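Local coordinates for nisin immunity protein (Lactococcus lactis subsp. lactis, PDB 5XHB), which takes part in the self-protection of nisin-producing Lactococcus lactis, giving immunity against nisin supplied from outside the cell, at residues 94-97 and 98-101; 132-136 and 137-141; 203-206 and 207-211. All coordinates share one frame; numbering follows the deposited sequence.

Interaction 1: residues 94-97 and 98-101; sequences ILPE and SDKG
P96 and E97 each offer their carbonyl oxygen to the amide three residues further on, and these two backbone hydrogen bonds curl the chain as it leaves strand 90-96. D99 N lies 3.0 Å from P96 O, and K100 N is 3.0 Å from E97 O, i to i+3 bonds as in a 3-10 turn. Van der Waals contacts join D99 to the two residues before the turn, L95 and P96. D99 holds CG anti to its carbonyl carbon (chi1 -68°), which sets OD2 3.6 Å from P96 CD and 3.7 Å from L95 CD2. The D99 and P96 side chains run side by side in one direction, whereas L95 meets D99 at about a right angle. Charge plays a looser part. K100 CG passes E97 O, and the bends of K100 at chi3 and of E97 at chi2 bring K100 CE 3.3 Å from E97 OE1. K100 NZ remains 4.1 Å from E97 OE1, beyond a salt bridge; K100 also touches E209. The cross-contact bonds of the turn are thus backbone ones, while the E97-K100 pair at this surface contributes at most a soft electrostatic attraction.

Interaction 2: residues 132-136 and 137-141; sequences IDYMG and NIYSI. With SO4 (sulfate ion), chain B.
N137, I132 and Y139 carry this contact, their side chains on the same face of the sheet as Y134. N137 closes the turn: its N is 2.9 Å from Y134 O, and its O takes the amide of Y134, with Y134 N at 2.9 Å. Between them M135, a selenomethionine, and G136 hold positive phi. The carboxamide of N137 turns back beside the peptide of the turn, and ND2 reaches Y139 OH by a weak hydrogen bond of 3.4 Å; the stronger partner of that hydroxyl is T208 O. I132 pairs with Y139 through both backbone bonds, I132 N to Y139 O at 2.8 Å and Y139 N to I132 O at 2.7 Å. The side chain of I132 meets I141 obliquely, CG1 lying 3.7 Å from I141 CD1, and F211 and V213 pack against it too. Y139 places CG beside its backbone N (chi1 -67°), which lays its ring along the neighbouring strand: I132 O and Y134 O lie at its edge in the ring plane, and Y139 CE1 lies 3.8 Å from Y134 CB. Y134 is also buried, with M135 CG above one face, toward the rim of the ring, and the sulfate at the edge, where its OH donates to O2 of the ion at 2.8 Å. Two hydrogen-bonded pairs flanking the non-hydrogen-bonded D133-I138 pair make this a beta hairpin with a two-residue type I' loop, here within the Spa1 C-terminal family region.

Interaction 3: residues 203-206 and 207-211; sequences RGKS and LTEAF. With SO4 (sulfate ion), chain B.
S206 and E209 grip each other through side chain and backbone. S206 N donates to E209 OE2 at 2.9 Å from above the carboxylate plane, and S206 OG lies 3.1 Å from the same oxygen, its proton unsettled. E209 N makes a weak bond to S206 OG at 3.4 Å. S206 O takes two amides: E209 N at 3.0 Å from well above the carbonyl plane, and A210 N at 3.2 Å almost along the C=O axis. E209 reaches back because CG turns from its own carbonyl (chi1 -63°) and the rest is extended; its side chain crosses that of K205 at about a right angle, OE1 nearest K205 CB, and K100 also packs against E209. A water lies between K205 O and A210 O, neither bond settled, since its acceptors outnumber its protons. With L207, T208 and E209 in helical backbone angles, the reciprocal pattern recalls a capping box on a single turn, though no regular helix follows. The amides at the start of that turn point to the sulfate: L207 N is 3.0 Å from O1, T208 N is 2.9 Å from O4, and T208 OG1 donates to the same O4 at 2.8 Å. A105 N, Y134 OH and R107 NH1 complete the ion's hydrogen bonds. Although the sulfate probably came from the crystallisation liquor, the site is consistent with one suited to an anion, offering backbone amides, two hydroxyls and the guanidinium of R107.

How the interactions relate
Along the chain the contacts come in series, 1, 2, then 3. Interaction 1 ends strand 90-96 of the eight-stranded sheet, whereas interactions 2 and 3 reach the seven-stranded one, through hairpin 131-145 and the start of strand 210-215. Interaction 3 is the hub: its centre lies about 11 Å from that of interaction 1 and about 12 Å from that of interaction 2, which are themselves about 22 Å apart. K100 and G101 pack on the 203-211 turn; F211 packs on I132 and Y139. The sulfate joins interactions 2 and 3 to A105 and R107 of the segment connecting the sheets, so this cluster lies where the two halves of the protein meet.

Interaction 1: residues 94-97 and 98-101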
loop_
_atom_site.group_PDB
_atom_site.type_symbol
_atom_site.label_atom_id
_atom_site.label_comp_id
_atom_site.label_asym_id
_atom_site.label_seq_id
_atom_site.Cartn_x
_atom_site.Cartn_y
_atom_site.Cartn_z
ATOM N N ILE A 94 12.522 -4.689 -7.237
ATOM C CA ILE A 94 12.454 -3.242 -7.103
ATOM C C ILE A 94 11.826 -2.694 -8.385
ATOM O O ILE A 94 11.968 -3.292 -9.454
ATOM C CB ILE A 94 13.837 -2.586 -6.862
ATOM C CG1 ILE A 94 14.796 -2.859 -8.029
ATOM C CG2 ILE A 94 14.424 -3.017 -5.502
ATOM C CD1 ILE A 94 16.024 -1.958 -8.040
ATOM N N LEU A 95 11.122 -1.575 -8.264
ATOM C CA LEU A 95 10.444 -0.953 -9.399
ATOM C C LEU A 95 10.661 0.549 -9.357
ATOM O O LEU A 95 10.880 1.107 -8.291
ATOM C CB LEU A 95 8.934 -1.266 -9.368
ATOM C CG LEU A 95 8.452 -2.674 -9.739
ATOM C CD1 LEU A 95 6.938 -2.811 -9.540
ATOM C CD2 LEU A 95 8.846 -3.047 -11.185
ATOM N N PRO A 96 10.583 1.215 -10.518
ATOM C CA PRO A 96 10.615 2.682 -10.527
ATOM C C PRO A 96 9.446 3.242 -9.718
ATOM O O PRO A 96 8.404 2.592 -9.619
ATOM C CB PRO A 96 10.467 3.052 -12.017
ATOM C CG PRO A 96 10.650 1.770 -12.782
ATOM C CD PRO A 96 10.373 0.631 -11.855
ATOM N N GLU A 97 9.612 4.430 -9.156
ATOM C CA GLU A 97 8.560 5.065 -8.368
ATOM C C GLU A 97 7.327 5.393 -9.194
ATOM O O GLU A 97 6.245 5.590 -8.647
ATOM C CB GLU A 97 9.093 6.345 -7.706
ATOM C CG GLU A 97 10.104 6.092 -6.589
ATOM C CD GLU A 97 9.465 5.586 -5.299
ATOM O OE1 GLU A 97 8.276 5.223 -5.324
ATOM O OE2 GLU A 97 10.152 5.566 -4.250
ATOM N N SER A 98 7.477 5.432 -10.515
ATOM C CA SER A 98 6.318 5.599 -11.389
ATOM C C SER A 98 5.292 4.477 -11.208
ATOM O O SER A 98 4.119 4.626 -11.581
ATOM C CB SER A 98 6.766 5.658 -12.847
ATOM O OG SER A 98 7.293 4.407 -13.247
ATOM N N ASP A 99 5.728 3.362 -10.616
ATOM C CA ASP A 99 4.860 2.218 -10.365
ATOM C C ASP A 99 4.261 2.173 -8.938
ATOM O O ASP A 99 3.597 1.197 -8.584
ATOM C CB ASP A 99 5.617 0.909 -10.608
ATOM C CG ASP A 99 5.962 0.679 -12.074
ATOM O OD1 ASP A 99 5.289 1.255 -12.949
ATOM O OD2 ASP A 99 6.903 -0.095 -12.352
ATOM N N LYS A 100 4.500 3.199 -8.125
ATOM C CA LYS A 100 4.011 3.170 -6.748
ATOM C C LYS A 100 2.494 3.079 -6.770
ATOM O O LYS A 100 1.852 3.647 -7.647
ATOM C CB LYS A 100 4.463 4.401 -5.956
ATOM C CG LYS A 100 3.945 5.710 -6.477
ATOM C CD LYS A 100 4.142 6.850 -5.465
ATOM C CE LYS A 100 5.597 7.133 -5.189
ATOM N NZ LYS A 100 5.770 8.211 -4.153
ATOM N N GLY A 101 1.937 2.333 -5.822
ATOM C CA GLY A 101 0.502 2.109 -5.773
ATOM C C GLY A 101 -0.006 0.987 -6.669
ATOM O O GLY A 101 -0.977 0.318 -6.321
#

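Interaction 2: residues 132-136 and 137-141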
loop_
_atom_site.group_PDB
_atom_site.type_symbol
_atom_site.label_atom_id
_atom_site.label_comp_id
_atom_site.label_asym_id
_atom_site.label_seq_id
_atom_site.Cartn_x
_atom_site.Cartn_y
_atom_site.Cartn_z
ATOM N N ILE A 132 -13.069 3.555 5.051
ATOM C CA ILE A 132 -12.530 2.260 4.694
ATOM C C ILE A 132 -11.273 1.993 5.498
ATOM O O ILE A 132 -10.437 2.887 5.660
ATOM C CB ILE A 132 -12.224 2.184 3.184
ATOM C CG1 ILE A 132 -13.544 2.121 2.419
ATOM C CG2 ILE A 132 -11.373 0.955 2.856
ATOM C CD1 ILE A 132 -13.371 1.992 0.961
ATOM N N ASP A 133 -11.164 0.775 6.017
ATOM C CA ASP A 133 -9.974 0.338 6.750
ATOM C C ASP A 133 -9.002 -0.370 5.811
ATOM O O ASP A 133 -9.397 -1.264 5.055
ATOM C CB ASP A 133 -10.342 -0.614 7.888
ATOM C CG ASP A 133 -11.407 -0.052 8.817
ATOM O OD1 ASP A 133 -11.619 1.179 8.844
ATOM O OD2 ASP A 133 -12.039 -0.863 9.520
ATOM N N TYR A 134 -7.731 0.014 5.873
ATOM C CA TYR A 134 -6.710 -0.612 5.044
ATOM C C TYR A 134 -5.326 -0.473 5.679
ATOM O O TYR A 134 -4.903 0.632 6.024
ATOM C CB TYR A 134 -6.704 0.000 3.638
ATOM C CG TYR A 134 -5.523 -0.434 2.787
ATOM C CD1 TYR A 134 -5.400 -1.751 2.363
ATOM C CD2 TYR A 134 -4.544 0.478 2.403
ATOM C CE1 TYR A 134 -4.333 -2.157 1.579
ATOM C CE2 TYR A 134 -3.462 0.080 1.619
ATOM C CZ TYR A 134 -3.369 -1.238 1.212
ATOM O OH TYR A 134 -2.308 -1.647 0.444
HETATM N N MSE A 135 -4.631 -1.594 5.829
HETATM C CA MSE A 135 -3.251 -1.590 6.343
HETATM C C MSE A 135 -3.108 -0.910 7.700
HETATM O O MSE A 135 -2.101 -0.247 7.962
HETATM C CB MSE A 135 -2.308 -0.912 5.347
HETATM C CG MSE A 135 -1.878 -1.807 4.207
HETATM SE SE MSE A 135 -0.750 -3.282 4.834
HETATM C CE MSE A 135 0.771 -2.201 5.454
ATOM N N GLY A 136 -4.118 -1.073 8.550
ATOM C CA GLY A 136 -4.076 -0.540 9.900
ATOM C C GLY A 136 -4.401 0.934 9.952
ATOM O O GLY A 136 -4.307 1.559 11.003
ATOM N N ASN A 137 -4.778 1.494 8.805
ATOM C CA ASN A 137 -5.168 2.893 8.720
ATOM C C ASN A 137 -6.653 3.024 8.365
ATOM O O ASN A 137 -7.278 2.075 7.897
ATOM C CB ASN A 137 -4.329 3.630 7.666
ATOM C CG ASN A 137 -2.841 3.532 7.923
ATOM O OD1 ASN A 137 -2.381 3.708 9.048
ATOM N ND2 ASN A 137 -2.077 3.247 6.870
ATOM N N ILE A 138 -7.199 4.213 8.578
ATOM C CA ILE A 138 -8.595 4.494 8.260
ATOM C C ILE A 138 -8.612 5.563 7.191
ATOM O O ILE A 138 -7.839 6.516 7.259
ATOM C CB ILE A 138 -9.385 4.952 9.509
ATOM C CG1 ILE A 138 -9.270 3.888 10.601
ATOM C CG2 ILE A 138 -10.853 5.213 9.168
ATOM C CD1 ILE A 138 -10.390 3.920 11.624
ATOM N N TYR A 139 -9.473 5.386 6.193
ATOM C CA TYR A 139 -9.530 6.263 5.035
ATOM C C TYR A 139 -10.910 6.842 4.904
ATOM O O TYR A 139 -11.890 6.123 5.000
ATOM C CB TYR A 139 -9.160 5.498 3.752
ATOM C CG TYR A 139 -7.709 5.099 3.778
ATOM C CD1 TYR A 139 -7.301 3.976 4.477
ATOM C CD2 TYR A 139 -6.745 5.873 3.126
ATOM C CE1 TYR A 139 -5.969 3.621 4.541
ATOM C CE2 TYR A 139 -5.404 5.526 3.175
ATOM C CZ TYR A 139 -5.024 4.400 3.886
ATOM O OH TYR A 139 -3.695 4.047 3.968
ATOM N N SER A 140 -10.984 8.142 4.671
ATOM C CA SER A 140 -12.264 8.798 4.475
ATOM C C SER A 140 -12.601 8.889 2.990
ATOM O O SER A 140 -11.795 9.394 2.214
ATOM C CB SER A 140 -12.236 10.194 5.097
ATOM O OG SER A 140 -13.441 10.865 4.798
ATOM N N ILE A 141 -13.780 8.387 2.611
ATOM C CA ILE A 141 -14.275 8.462 1.235
ATOM C C ILE A 141 -14.896 9.820 1.006
ATOM O O ILE A 141 -15.927 10.144 1.592
ATOM C CB ILE A 141 -15.317 7.361 0.948
ATOM C CG1 ILE A 141 -14.718 5.977 1.218
ATOM C CG2 ILE A 141 -15.838 7.454 -0.490
ATOM C CD1 ILE A 141 -15.784 4.863 1.253
HETATM S S SO4 B . 1.158 0.493 -0.785
HETATM O O1 SO4 B . 0.924 0.783 -2.215
HETATM O O2 SO4 B . 0.112 -0.393 -0.284
HETATM O O3 SO4 B . 2.453 -0.159 -0.596
HETATM O O4 SO4 B . 1.125 1.767 -0.076
#

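Interaction 3: residues 203-206 and 207-211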
loop_
_atom_site.group_PDB
_atom_site.type_symbol
_atom_site.label_atom_id
_atom_site.label_comp_id
_atom_site.label_asym_id
_atom_site.label_seq_id
_atom_site.Cartn_x
_atom_site.Cartn_y
_atom_site.Cartn_z
ATOM N N ARG A 203 -2.989 6.753 -9.882
ATOM C CA ARG A 203 -1.660 6.833 -10.502
ATOM C C ARG A 203 -0.798 7.870 -9.798
ATOM O O ARG A 203 -1.265 8.965 -9.510
ATOM C CB ARG A 203 -1.780 7.169 -11.981
ATOM C CG ARG A 203 -2.616 6.185 -12.744
ATOM C CD ARG A 203 -2.573 6.463 -14.235
ATOM N NE ARG A 203 -3.816 6.022 -14.857
ATOM C CZ ARG A 203 -4.114 6.194 -16.140
ATOM N NH1 ARG A 203 -3.240 6.774 -16.953
ATOM N NH2 ARG A 203 -5.284 5.789 -16.608
ATOM N N GLY A 204 0.438 7.503 -9.479
ATOM C CA GLY A 204 1.331 8.423 -8.801
ATOM C C GLY A 204 1.201 8.475 -7.292
ATOM O O GLY A 204 1.868 9.282 -6.649
ATOM N N LYS A 205 0.347 7.630 -6.719
ATOM C CA LYS A 205 0.191 7.584 -5.272
ATOM C C LYS A 205 0.247 6.157 -4.752
ATOM O O LYS A 205 -0.339 5.256 -5.348
ATOM C CB LYS A 205 -1.141 8.234 -4.849
ATOM C CG LYS A 205 -1.325 9.653 -5.388
ATOM C CD LYS A 205 -2.379 10.453 -4.611
ATOM C CE LYS A 205 -2.587 11.840 -5.238
ATOM N NZ LYS A 205 -3.629 12.673 -4.549
ATOM N N SER A 206 0.949 5.942 -3.644
ATOM C CA SER A 206 0.874 4.645 -2.979
ATOM C C SER A 206 -0.527 4.432 -2.398
ATOM O O SER A 206 -1.230 5.397 -2.107
ATOM C CB SER A 206 1.931 4.540 -1.884
ATOM O OG SER A 206 1.603 5.394 -0.811
ATOM N N LEU A 207 -0.937 3.173 -2.239
ATOM C CA LEU A 207 -2.266 2.878 -1.686
ATOM C C LEU A 207 -2.380 3.391 -0.257
ATOM O O LEU A 207 -3.457 3.787 0.194
ATOM C CB LEU A 207 -2.554 1.376 -1.725
ATOM C CG LEU A 207 -2.861 0.776 -3.098
ATOM C CD1 LEU A 207 -2.930 -0.751 -3.016
ATOM C CD2 LEU A 207 -4.173 1.331 -3.651
ATOM N N THR A 208 -1.257 3.388 0.455
ATOM C CA THR A 208 -1.209 3.935 1.807
ATOM C C THR A 208 -1.602 5.409 1.821
ATOM O O THR A 208 -2.207 5.878 2.782
ATOM C CB THR A 208 0.206 3.754 2.432
ATOM O OG1 THR A 208 0.448 2.357 2.610
ATOM C CG2 THR A 208 0.295 4.432 3.782
ATOM N N GLU A 209 -1.276 6.130 0.751
ATOM C CA GLU A 209 -1.589 7.559 0.646
ATOM C C GLU A 209 -3.062 7.794 0.316
ATOM O O GLU A 209 -3.757 8.563 0.985
ATOM C CB GLU A 209 -0.772 8.246 -0.449
ATOM C CG GLU A 209 0.741 8.288 -0.323
ATOM C CD GLU A 209 1.358 8.828 -1.617
ATOM O OE1 GLU A 209 0.970 9.951 -2.028
ATOM O OE2 GLU A 209 2.175 8.123 -2.249
ATOM N N ALA A 210 -3.514 7.142 -0.747
ATOM C CA ALA A 210 -4.869 7.334 -1.248
ATOM C C ALA A 210 -5.237 6.221 -2.203
ATOM O O ALA A 210 -4.363 5.574 -2.792
ATOM C CB ALA A 210 -5.007 8.683 -1.955
ATOM N N PHE A 211 -6.537 6.006 -2.362
ATOM C CA PHE A 211 -7.002 5.115 -3.412
ATOM C C PHE A 211 -8.385 5.545 -3.860
ATOM O O PHE A 211 -8.958 6.482 -3.292
ATOM C CB PHE A 211 -6.996 3.658 -2.945
ATOM C CG PHE A 211 -7.663 3.433 -1.606
ATOM C CD1 PHE A 211 -9.018 3.145 -1.529
ATOM C CD2 PHE A 211 -6.926 3.487 -0.429
ATOM C CE1 PHE A 211 -9.632 2.938 -0.296
ATOM C CE2 PHE A 211 -7.526 3.285 0.804
ATOM C CZ PHE A 211 -8.885 3.011 0.872
HETATM S S SO4 B . 1.158 0.493 -0.785
HETATM O O1 SO4 B . 0.924 0.783 -2.215
HETATM O O2 SO4 B . 0.112 -0.393 -0.284
HETATM O O3 SO4 B . 2.453 -0.159 -0.596
HETATM O O4 SO4 B . 1.125 1.767 -0.076
HETATM O O HOH W 1 -3.020 4.590 -4.960
#